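Local coordinates for protein beta-galactosidase (Trichoderma reesei, PDB 3OG2) that probably hydrolyses terminal non-reducing beta-D-galactose residues of beta-D-galactosides, as a glycosylated member of glycoside hydrolase family 35, at residues V54-L59 with R987-K992; R716-A721 with S818-L823; W743-F748 with R774-T779; N924-G929 with E945-Y950. All blocks are in the same frame, centred on the assembly; numbering follows the deposited sequence.

Contact 1: residues V54-L59 with R987-K992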
# COMPACT_ATOMS: atom_id res chain seq x y z
N VAL A 54 0.53 -11.81 -7.53
CA VAL A 54 0.51 -13.23 -7.08
C VAL A 54 -0.89 -13.48 -6.56
O VAL A 54 -1.19 -13.16 -5.38
CB VAL A 54 1.52 -13.50 -5.98
CG1 VAL A 54 1.47 -14.98 -5.54
CG2 VAL A 54 2.95 -13.16 -6.44
N PRO A 55 -1.77 -13.97 -7.41
CA PRO A 55 -3.17 -14.08 -7.04
C PRO A 55 -3.42 -14.84 -5.75
O PRO A 55 -4.33 -14.44 -4.97
CB PRO A 55 -3.79 -14.84 -8.24
CG PRO A 55 -2.91 -14.53 -9.39
CD PRO A 55 -1.52 -14.32 -8.84
N SER A 56 -2.63 -15.89 -5.51
CA SER A 56 -2.89 -16.68 -4.28
C SER A 56 -2.40 -16.02 -3.00
O SER A 56 -2.64 -16.57 -1.90
CB SER A 56 -2.31 -18.10 -4.47
OG SER A 56 -0.92 -17.98 -4.75
N LEU A 57 -1.75 -14.84 -3.08
CA LEU A 57 -1.39 -14.11 -1.87
C LEU A 57 -2.40 -13.03 -1.50
O LEU A 57 -2.28 -12.48 -0.40
CB LEU A 57 -0.00 -13.45 -2.05
CG LEU A 57 1.14 -14.46 -1.83
CD1 LEU A 57 2.46 -13.76 -2.16
CD2 LEU A 57 1.15 -15.00 -0.39
N TYR A 58 -3.40 -12.74 -2.34
CA TYR A 58 -4.37 -11.75 -1.85
C TYR A 58 -5.04 -12.18 -0.58
O TYR A 58 -5.25 -11.35 0.32
CB TYR A 58 -5.43 -11.50 -2.93
CG TYR A 58 -4.89 -10.84 -4.19
CD1 TYR A 58 -3.93 -9.82 -4.10
CD2 TYR A 58 -5.35 -11.27 -5.43
CE1 TYR A 58 -3.43 -9.23 -5.27
CE2 TYR A 58 -4.86 -10.66 -6.61
CZ TYR A 58 -3.91 -9.66 -6.50
OH TYR A 58 -3.42 -9.03 -7.66
N LEU A 59 -5.34 -13.46 -0.41
CA LEU A 59 -6.00 -13.91 0.80
C LEU A 59 -5.09 -13.73 2.00
O LEU A 59 -5.56 -13.47 3.12
CB LEU A 59 -6.42 -15.39 0.69
CG LEU A 59 -7.28 -15.91 1.83
CD1 LEU A 59 -8.60 -15.15 2.06
CD2 LEU A 59 -7.55 -17.41 1.62
N ARG A 987 -2.06 -22.13 0.57
CA ARG A 987 -0.83 -22.35 -0.18
C ARG A 987 -0.68 -21.35 -1.32
O ARG A 987 -1.65 -20.96 -1.97
CB ARG A 987 -0.83 -23.81 -0.71
CG ARG A 987 -0.43 -24.78 0.42
CD ARG A 987 0.10 -26.12 0.01
NE ARG A 987 -0.73 -27.21 0.44
CZ ARG A 987 -1.84 -27.41 1.12
NH1 ARG A 987 -2.57 -26.46 1.67
NH2 ARG A 987 -2.24 -28.68 1.25
N VAL A 988 0.58 -20.98 -1.55
CA VAL A 988 0.94 -20.04 -2.61
C VAL A 988 1.28 -20.81 -3.88
O VAL A 988 2.14 -21.66 -3.89
CB VAL A 988 2.14 -19.17 -2.23
CG1 VAL A 988 2.45 -18.13 -3.33
CG2 VAL A 988 1.92 -18.45 -0.90
N GLU A 989 0.56 -20.48 -4.94
CA GLU A 989 0.79 -21.13 -6.22
C GLU A 989 1.78 -20.32 -7.02
O GLU A 989 1.69 -19.07 -7.07
CB GLU A 989 -0.53 -21.20 -6.99
CG GLU A 989 -1.53 -22.10 -6.23
CD GLU A 989 -2.60 -22.57 -7.16
OE1 GLU A 989 -2.30 -22.57 -8.38
OE2 GLU A 989 -3.70 -22.91 -6.65
N VAL A 990 2.68 -21.01 -7.69
CA VAL A 990 3.66 -20.32 -8.52
C VAL A 990 2.98 -19.70 -9.72
O VAL A 990 2.18 -20.34 -10.41
CB VAL A 990 4.74 -21.34 -8.98
CG1 VAL A 990 5.70 -20.66 -9.92
CG2 VAL A 990 5.42 -21.95 -7.74
N VAL A 991 3.34 -18.47 -9.99
CA VAL A 991 2.81 -17.78 -11.17
C VAL A 991 3.54 -18.31 -12.39
O VAL A 991 4.78 -18.30 -12.40
CB VAL A 991 3.03 -16.26 -10.96
CG1 VAL A 991 2.61 -15.50 -12.20
CG2 VAL A 991 2.23 -15.77 -9.77
N LYS A 992 2.78 -18.76 -13.37
CA LYS A 992 3.32 -19.44 -14.55
C LYS A 992 3.66 -18.48 -15.66
O LYS A 992 3.02 -18.46 -16.72
CB LYS A 992 2.30 -20.48 -15.06
CG LYS A 992 1.88 -21.47 -13.97
CD LYS A 992 1.00 -22.63 -14.45
CE LYS A 992 0.64 -23.58 -13.33
NZ LYS A 992 -0.81 -23.76 -13.05
O HOH W 1 -0.47 -17.29 -7.25
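The pyrrolidine ring of Pro55 turns its CD to CG2 of Val991, 4.1 Å away, the two side chains crossing at about a right angle. Three residues on, the ring of Tyr58 points away from the tail and meets Phe100 edge-to-face. This is where the C-terminal tail of the chain, beyond strand 981-982, lies against the TIM barrel, at the turn that leads into helix 58-66 of the beta-alpha-beta crossover from strand 38-47 to strand 72-76. The turn is closed by a backbone hydrogen bond from Leu57 N to Val54 O. Val988 is inserted with both methyls in use: CG1, anti to the backbone N (chi1 -177°), comes to 4.0 Å from Val54 CG1, while CG2 packs more closely on Leu57 CD2, at 3.6 Å. Val991 CG2 also touches Val54, so Val988 and Val991 meet the turn at separate points. Between them sits the polar part. Ser56 turns its hydroxyl to the tail, OG lying between the backbone N and the carbonyl carbon (chi1 58°), and there it accepts a hydrogen bond from Glu989 N, with 2.9 Å between N and OG and 157° at the hydrogen. A water ties the same residues a second time: it is hydrogen-bonded to Ser56 OG at 2.6 Å and donates to Glu989 O at 2.8 Å.

Contact 2: residues R716-A721 with S818-L823; sequences RGRFTA and SISWKL
With CG anti to the carbonyl carbon (chi1 -65°) and the indole turned upright (chi2 94°), Trp821 lays its six-membered ring over Gly717, whose CA stands 3.9 Å from the ring centroid in a CH-pi contact. Ile819 CG2 reaches the same face of the indole and lies 3.4 Å from Gly717 CA; a side chain at Gly717 would collide with both. The indole NE1 is hydrogen-bonded to Tyr807 OH. Were Trp821 replaced by an alanine, the gap opened over Gly717 CA would probably leave Ile819 CG2 less firmly placed and the Tyr807 hydroxyl without its NE1 partner. The backbones form an antiparallel pair at the margin of a five-stranded sheet in a beta domain with the galactose-binding-like fold, with strand 820-824 outermost. Arg716 and Lys822 exchange two hydrogen bonds, as do Arg718 and Ser820; the shortest is 2.7 Å from Arg718 N to Ser820 O. On the face away from the indole, the extended chains of Arg718 and Lys822 cross, Arg718 NH1 lying 3.6 Å from Lys822 CE. These two and Arg716 converge on the Asp677 carboxylate, which salt-bridges all three. A water in the plane of the Arg718 guanidinium accepts from NH1 at 2.9 Å and donates to Arg716 O and Ser820 O.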
# COMPACT_ATOMS: atom_id res chain seq x y z
N ARG A 716 19.12 6.44 -32.28
CA ARG A 716 20.32 6.34 -33.15
C ARG A 716 20.23 7.47 -34.17
O ARG A 716 19.24 7.53 -34.92
CB ARG A 716 20.40 4.98 -33.85
CG ARG A 716 20.78 3.93 -32.80
CD ARG A 716 20.79 2.57 -33.36
NE ARG A 716 21.65 2.29 -34.50
CZ ARG A 716 22.95 2.02 -34.41
NH1 ARG A 716 23.55 2.11 -33.21
NH2 ARG A 716 23.69 1.67 -35.46
N GLY A 717 21.19 8.37 -34.10
CA GLY A 717 21.19 9.52 -34.98
C GLY A 717 22.34 9.48 -35.98
O GLY A 717 23.52 9.46 -35.58
N ARG A 718 22.01 9.47 -37.27
CA ARG A 718 23.01 9.46 -38.33
C ARG A 718 23.33 10.88 -38.80
O ARG A 718 22.39 11.67 -39.05
CB ARG A 718 22.48 8.70 -39.54
CG ARG A 718 22.57 7.20 -39.42
CD ARG A 718 21.73 6.54 -40.49
NE ARG A 718 21.93 5.10 -40.63
CZ ARG A 718 21.48 4.18 -39.81
NH1 ARG A 718 20.77 4.52 -38.71
NH2 ARG A 718 21.72 2.88 -40.06
N PHE A 719 24.61 11.18 -38.97
CA PHE A 719 24.97 12.44 -39.59
C PHE A 719 26.22 12.23 -40.45
O PHE A 719 26.97 11.25 -40.24
CB PHE A 719 25.24 13.54 -38.55
CG PHE A 719 26.48 13.35 -37.67
CD1 PHE A 719 26.35 12.68 -36.43
CD2 PHE A 719 27.73 13.84 -38.05
CE1 PHE A 719 27.51 12.55 -35.64
CE2 PHE A 719 28.85 13.69 -37.29
CZ PHE A 719 28.74 13.05 -36.05
N THR A 720 26.46 13.17 -41.36
CA THR A 720 27.72 13.17 -42.13
C THR A 720 28.61 14.25 -41.62
O THR A 720 28.19 15.39 -41.49
CB THR A 720 27.33 13.44 -43.61
OG1 THR A 720 26.47 12.37 -44.04
CG2 THR A 720 28.63 13.48 -44.41
N ALA A 721 29.84 13.90 -41.25
CA ALA A 721 30.71 14.91 -40.68
C ALA A 721 31.00 15.99 -41.70
O ALA A 721 31.40 15.69 -42.84
CB ALA A 721 32.01 14.28 -40.16
N SER A 818 22.68 18.25 -40.00
CA SER A 818 21.43 17.52 -39.82
C SER A 818 21.68 16.12 -39.28
O SER A 818 22.66 15.47 -39.61
CB SER A 818 20.76 17.39 -41.21
OG SER A 818 20.20 18.66 -41.48
N ILE A 819 20.77 15.63 -38.47
CA ILE A 819 20.79 14.27 -37.94
C ILE A 819 19.46 13.63 -38.30
O ILE A 819 18.41 14.26 -38.10
CB ILE A 819 20.97 14.23 -36.42
CG1 ILE A 819 22.24 15.02 -36.00
CG2 ILE A 819 20.97 12.80 -35.95
CD1 ILE A 819 22.42 15.06 -34.48
N SER A 820 19.53 12.41 -38.83
CA SER A 820 18.32 11.59 -39.07
C SER A 820 18.30 10.50 -38.03
O SER A 820 19.35 9.95 -37.67
CB SER A 820 18.26 11.03 -40.49
OG SER A 820 19.24 10.04 -40.66
N TRP A 821 17.07 10.17 -37.54
CA TRP A 821 16.96 9.39 -36.32
C TRP A 821 16.15 8.12 -36.46
O TRP A 821 15.16 8.06 -37.20
CB TRP A 821 16.27 10.25 -35.28
CG TRP A 821 17.02 11.47 -34.85
CD1 TRP A 821 16.88 12.74 -35.38
CD2 TRP A 821 18.00 11.55 -33.81
NE1 TRP A 821 17.73 13.60 -34.72
CE2 TRP A 821 18.42 12.92 -33.76
CE3 TRP A 821 18.56 10.60 -32.91
CZ2 TRP A 821 19.38 13.36 -32.85
CZ3 TRP A 821 19.53 11.06 -31.98
CH2 TRP A 821 19.91 12.43 -31.99
N LYS A 822 16.50 7.13 -35.65
CA LYS A 822 15.69 5.95 -35.38
C LYS A 822 15.59 5.84 -33.85
O LYS A 822 16.40 6.44 -33.10
CB LYS A 822 16.35 4.68 -35.92
CG LYS A 822 16.61 4.79 -37.41
CD LYS A 822 17.00 3.43 -37.97
CE LYS A 822 17.38 3.56 -39.46
NZ LYS A 822 17.57 2.19 -40.04
N LEU A 823 14.56 5.10 -33.38
CA LEU A 823 14.42 4.97 -31.91
C LEU A 823 13.80 3.64 -31.59
O LEU A 823 13.15 3.00 -32.43
CB LEU A 823 13.62 6.12 -31.29
CG LEU A 823 12.08 5.95 -31.28
CD1 LEU A 823 11.47 7.01 -30.38
CD2 LEU A 823 11.44 5.97 -32.68
O HOH W 2 19.57 6.93 -37.77
O HOH W 3 24.36 15.12 -41.77

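Contact 3: residues W743-F748 with R774-T779; sequences WLNDRF and RRYILT
Asn745 holds strand 775-782 through both backbone and side chain: its N donates to Ile777 O (2.8 Å), and its OD1 accepts from Ile777 N at 2.9 Å, with 165° at the hydrogen. It is the first corner residue of a type II' beta turn, Leu744 to Arg747, that joins strands 740-744 and 747-752 into a tight hairpin, and the amide oxygen stands in for a backbone carbonyl just where the first strand leaves its neighbour. The torsion chi1 of -68°, with CG beside the backbone N, carries the amide along the strand to Tyr776. There ND2 comes obliquely to 3.4 Å from Tyr776 CD2, although amide and phenol planes are only 15° apart. Losing this amide to a leucine is likely to leave Ile777 N without its acceptor and the turn less firmly tied to strand 775-782. Next along the strands, Leu744 CD1 fits between Tyr776 CB (3.8 Å) and Leu778 CD2, while Trp743 and Thr779 make a hydrogen-bonded antiparallel pair, Thr779 O lying at the edge of the indole. Phe748 CD1, from the returning strand, lies over the rim of one face of that indole. Farther out, Tyr776 is held at its tip by a hydrogen bond between OH and Val771 N, and Arg747, its guanidinium over Leu744 CD2, is hydrogen-bonded through NH1 to Asp768 O. Two waters complete the setting: one joins Asn745 O, Ile777 O and Thr779 OG1, and the other accepts from Asn745 ND2 at 2.9 Å and donates to Arg775 O at 2.7 Å.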
# COMPACT_ATOMS: atom_id res chain seq x y z
N TRP A 743 27.24 7.38 -27.20
CA TRP A 743 28.38 6.89 -27.98
C TRP A 743 28.33 7.47 -29.37
O TRP A 743 27.23 7.70 -29.92
CB TRP A 743 28.27 5.36 -28.11
CG TRP A 743 28.61 4.64 -26.82
CD1 TRP A 743 29.83 4.10 -26.52
CD2 TRP A 743 27.75 4.39 -25.71
NE1 TRP A 743 29.76 3.52 -25.27
CE2 TRP A 743 28.50 3.68 -24.73
CE3 TRP A 743 26.41 4.69 -25.45
CZ2 TRP A 743 27.97 3.28 -23.50
CZ3 TRP A 743 25.87 4.28 -24.21
CH2 TRP A 743 26.66 3.59 -23.27
N LEU A 744 29.49 7.66 -29.93
CA LEU A 744 29.69 8.03 -31.34
C LEU A 744 30.31 6.80 -31.99
O LEU A 744 31.47 6.48 -31.67
CB LEU A 744 30.62 9.23 -31.41
CG LEU A 744 30.99 9.63 -32.84
CD1 LEU A 744 29.79 10.24 -33.54
CD2 LEU A 744 32.19 10.58 -32.81
N ASN A 745 29.58 6.10 -32.87
CA ASN A 745 30.00 4.78 -33.32
C ASN A 745 30.28 3.94 -32.08
O ASN A 745 29.40 3.83 -31.22
CB ASN A 745 31.22 4.88 -34.28
CG ASN A 745 30.81 5.53 -35.59
OD1 ASN A 745 29.65 5.84 -35.88
ND2 ASN A 745 31.82 5.71 -36.43
N ASP A 746 31.50 3.38 -31.94
CA ASP A 746 31.81 2.59 -30.72
C ASP A 746 32.57 3.39 -29.69
O ASP A 746 33.02 2.86 -28.65
CB ASP A 746 32.59 1.34 -31.15
CG ASP A 746 33.86 1.68 -31.91
OD1 ASP A 746 34.18 2.82 -32.28
OD2 ASP A 746 34.63 0.72 -32.15
N ARG A 747 32.73 4.71 -29.87
CA ARG A 747 33.46 5.57 -28.95
C ARG A 747 32.55 6.16 -27.89
O ARG A 747 31.60 6.84 -28.19
CB ARG A 747 34.15 6.72 -29.72
CG ARG A 747 34.97 7.61 -28.78
CD ARG A 747 35.44 8.93 -29.39
NE ARG A 747 35.90 8.90 -30.78
CZ ARG A 747 36.00 9.98 -31.58
NH1 ARG A 747 35.68 11.14 -31.05
NH2 ARG A 747 36.42 9.92 -32.85
N PHE A 748 32.84 5.90 -26.62
CA PHE A 748 32.05 6.48 -25.54
C PHE A 748 32.31 7.98 -25.51
O PHE A 748 33.45 8.45 -25.48
CB PHE A 748 32.45 5.83 -24.22
CG PHE A 748 31.69 6.45 -23.05
CD1 PHE A 748 30.31 6.41 -22.96
CD2 PHE A 748 32.41 7.04 -22.02
CE1 PHE A 748 29.61 6.94 -21.87
CE2 PHE A 748 31.74 7.61 -20.93
CZ PHE A 748 30.33 7.56 -20.84
N ARG A 774 32.33 11.42 -43.88
CA ARG A 774 31.98 10.07 -43.44
C ARG A 774 30.72 10.14 -42.61
O ARG A 774 30.48 11.14 -41.92
CB ARG A 774 33.17 9.51 -42.64
CG ARG A 774 32.99 8.08 -42.18
CD ARG A 774 34.25 7.55 -41.50
NE ARG A 774 35.32 7.41 -42.53
CZ ARG A 774 36.43 6.71 -42.27
NH1 ARG A 774 36.57 6.15 -41.07
NH2 ARG A 774 37.43 6.51 -43.10
N ARG A 775 29.91 9.11 -42.66
CA ARG A 775 28.72 9.00 -41.83
C ARG A 775 29.08 8.39 -40.48
O ARG A 775 29.85 7.42 -40.36
CB ARG A 775 27.72 8.08 -42.53
CG ARG A 775 26.40 8.03 -41.72
CD ARG A 775 25.31 7.43 -42.59
NE ARG A 775 24.46 8.44 -43.20
CZ ARG A 775 23.40 8.15 -43.97
NH1 ARG A 775 23.10 6.87 -44.20
NH2 ARG A 775 22.64 9.08 -44.52
N TYR A 776 28.51 8.97 -39.45
CA TYR A 776 28.64 8.55 -38.08
C TYR A 776 27.27 8.29 -37.46
O TYR A 776 26.28 8.87 -37.92
CB TYR A 776 29.32 9.69 -37.23
CG TYR A 776 30.78 9.76 -37.61
CD1 TYR A 776 31.18 10.55 -38.70
CD2 TYR A 776 31.74 9.06 -36.90
CE1 TYR A 776 32.53 10.63 -39.05
CE2 TYR A 776 33.09 9.10 -37.25
CZ TYR A 776 33.47 9.90 -38.33
OH TYR A 776 34.77 9.96 -38.72
N ILE A 777 27.25 7.46 -36.44
CA ILE A 777 25.97 7.17 -35.76
C ILE A 777 26.11 7.45 -34.27
O ILE A 777 26.96 6.82 -33.62
CB ILE A 777 25.49 5.71 -35.99
CG1 ILE A 777 25.36 5.43 -37.48
CG2 ILE A 777 24.19 5.51 -35.25
CD1 ILE A 777 24.91 3.99 -37.79
N LEU A 778 25.30 8.34 -33.77
CA LEU A 778 25.21 8.56 -32.32
C LEU A 778 24.23 7.58 -31.75
O LEU A 778 23.12 7.44 -32.23
CB LEU A 778 24.71 9.99 -32.09
CG LEU A 778 25.73 11.06 -32.37
CD1 LEU A 778 25.03 12.42 -32.55
CD2 LEU A 778 26.76 11.17 -31.24
N THR A 779 24.62 6.88 -30.70
CA THR A 779 23.67 6.04 -29.96
C THR A 779 23.47 6.72 -28.61
O THR A 779 24.43 6.97 -27.89
CB THR A 779 24.17 4.59 -29.76
OG1 THR A 779 24.27 3.94 -31.03
CG2 THR A 779 23.17 3.79 -28.94
O HOH W 4 26.80 4.44 -32.01
O HOH W 5 32.10 6.28 -39.28

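Contact 4: residues N924-G929 with E945-Y950; sequences NGFQYG and EGILDY
Ile947 fills the tight half of this contact, its CD1 methyl standing almost exactly over the centre of the Phe926 ring, 3.7 Å from the centroid and 7° off the ring normal, a CH-pi contact in which the six ring carbons are nearly equidistant from the methyl. A chi2 of -60° folds CD1 toward this ring and leaves CG1 to the other aromatic, where it lies 3.9 Å from Tyr928 CE2 and 3.8 Å from Tyr928 OH. CG2 touches both rings, at Phe926 CD1 and Tyr928 CE2. Trp330 of the catalytic barrel meets both rings, edge-to-face with Phe926 and with its plane nearly parallel to that of Tyr928, so the aromatic pair that holds Ile947 is itself packed on the barrel.

The other half is polar, sparser and partly open to solvent. Asn924 reaches over to donate from ND2 to Ile947 O at 2.9 Å, nearly straight at 166°, the acceptor lying in the amide plane and the donor in the carbonyl plane. ND2 is also hydrogen-bonded to Asn954 OD1, and OD1 accepts from Trp955 N, which together fix the rotation of the amide. Asp949, at the margin, turns OD1 to Asn951 N. Asn924 and Gly925, both with positive phi, form the two-residue corner of a beta-hairpin between strands 917-923 and 926-932, with angles close to a type I' turn; just beyond it Tyr928 and Gly929 both face Leu921, a classic beta bulge.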
# COMPACT_ATOMS: atom_id res chain seq x y z
N ASN A 924 12.31 -14.61 -12.94
CA ASN A 924 11.41 -15.36 -13.78
C ASN A 924 10.66 -14.46 -14.74
O ASN A 924 9.47 -14.61 -15.02
CB ASN A 924 10.43 -16.18 -12.91
CG ASN A 924 11.19 -17.24 -12.13
OD1 ASN A 924 12.15 -17.82 -12.66
ND2 ASN A 924 10.81 -17.52 -10.90
N GLY A 925 11.44 -13.53 -15.29
CA GLY A 925 10.95 -12.65 -16.35
C GLY A 925 10.28 -11.37 -15.84
O GLY A 925 10.05 -10.46 -16.65
N PHE A 926 9.94 -11.31 -14.56
CA PHE A 926 9.36 -10.10 -13.97
C PHE A 926 10.43 -9.13 -13.52
O PHE A 926 11.34 -9.54 -12.78
CB PHE A 926 8.53 -10.48 -12.74
CG PHE A 926 7.23 -11.21 -13.10
CD1 PHE A 926 7.18 -12.58 -13.29
CD2 PHE A 926 6.06 -10.43 -13.24
CE1 PHE A 926 5.97 -13.22 -13.61
CE2 PHE A 926 4.87 -11.07 -13.53
CZ PHE A 926 4.82 -12.43 -13.72
N GLN A 927 10.31 -7.88 -13.94
CA GLN A 927 11.32 -6.90 -13.43
C GLN A 927 10.90 -6.50 -12.03
O GLN A 927 9.78 -6.08 -11.80
CB GLN A 927 11.41 -5.73 -14.39
CG GLN A 927 12.66 -4.87 -14.12
CD GLN A 927 12.23 -3.59 -13.43
OE1 GLN A 927 12.03 -3.57 -12.22
NE2 GLN A 927 12.07 -2.52 -14.21
N TYR A 928 11.80 -6.73 -11.07
CA TYR A 928 11.54 -6.55 -9.66
C TYR A 928 12.55 -5.62 -9.02
O TYR A 928 12.79 -5.68 -7.81
CB TYR A 928 11.43 -7.93 -8.92
CG TYR A 928 9.98 -8.18 -8.53
CD1 TYR A 928 9.47 -7.71 -7.36
CD2 TYR A 928 9.13 -8.90 -9.40
CE1 TYR A 928 8.12 -7.96 -7.03
CE2 TYR A 928 7.78 -9.14 -9.09
CZ TYR A 928 7.30 -8.66 -7.89
OH TYR A 928 5.97 -8.89 -7.60
N GLY A 929 13.17 -4.75 -9.83
CA GLY A 929 14.03 -3.77 -9.15
C GLY A 929 14.79 -2.90 -10.17
O GLY A 929 15.33 -3.41 -11.19
N GLU A 945 7.20 -14.98 -2.83
CA GLU A 945 6.85 -16.33 -3.19
C GLU A 945 5.68 -16.30 -4.16
O GLU A 945 4.77 -15.49 -3.97
CB GLU A 945 6.46 -17.10 -1.90
CG GLU A 945 6.25 -18.59 -2.15
CD GLU A 945 5.88 -19.30 -0.87
OE1 GLU A 945 6.21 -18.80 0.23
OE2 GLU A 945 5.26 -20.38 -0.96
N GLY A 946 5.72 -17.12 -5.21
CA GLY A 946 4.68 -17.00 -6.26
C GLY A 946 5.38 -16.52 -7.49
O GLY A 946 5.34 -17.14 -8.56
N ILE A 947 6.08 -15.40 -7.41
CA ILE A 947 7.00 -14.96 -8.45
C ILE A 947 8.27 -15.86 -8.36
O ILE A 947 8.67 -16.39 -9.39
CB ILE A 947 7.34 -13.47 -8.36
CG1 ILE A 947 6.10 -12.58 -8.55
CG2 ILE A 947 8.41 -13.13 -9.40
CD1 ILE A 947 5.38 -12.76 -9.89
N LEU A 948 8.79 -16.00 -7.15
CA LEU A 948 9.79 -17.06 -6.95
C LEU A 948 9.14 -18.42 -6.73
O LEU A 948 8.10 -18.51 -6.04
CB LEU A 948 10.59 -16.73 -5.69
CG LEU A 948 11.68 -15.69 -5.85
CD1 LEU A 948 12.14 -15.16 -4.51
CD2 LEU A 948 12.90 -16.27 -6.61
N ASP A 949 9.73 -19.50 -7.22
CA ASP A 949 9.34 -20.86 -7.01
C ASP A 949 10.24 -21.41 -5.91
O ASP A 949 11.45 -21.57 -6.10
CB ASP A 949 9.47 -21.64 -8.34
CG ASP A 949 9.01 -23.08 -8.21
OD1 ASP A 949 8.82 -23.58 -7.08
OD2 ASP A 949 8.87 -23.79 -9.26
N TYR A 950 9.68 -21.67 -4.73
CA TYR A 950 10.45 -22.11 -3.59
C TYR A 950 10.79 -23.58 -3.65
O TYR A 950 11.50 -24.10 -2.79
CB TYR A 950 9.67 -21.83 -2.27
CG TYR A 950 9.82 -20.38 -1.82
CD1 TYR A 950 9.94 -19.31 -2.70
CD2 TYR A 950 9.79 -20.10 -0.46
CE1 TYR A 950 10.05 -18.00 -2.21
CE2 TYR A 950 9.92 -18.82 0.04
CZ TYR A 950 10.05 -17.78 -0.86
OH TYR A 950 10.16 -16.52 -0.36

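Contacts 2 and 3 belong to one five-stranded sheet far from the chain centre and meet through strands 713-720 and 775-782, where Gly717 O and Phe719 O probably accept from Leu778 N and Tyr776 N. Both rest on antiparallel backbone pairing, which in contact 3 passes to the side chain of Asn745 at the turn. Contacts 1 and 4, their centres about 12 Å apart, lie nearer the middle of the molecule, where the C-terminal beta domain meets the barrel; they depend on side chains and loop backbone. They touch through a probable Val991 N to Gly946 O hydrogen bond. Contacts 3 and 4 are more buried, each with a hairpin corner, whereas 1 and 2 include exposed residues.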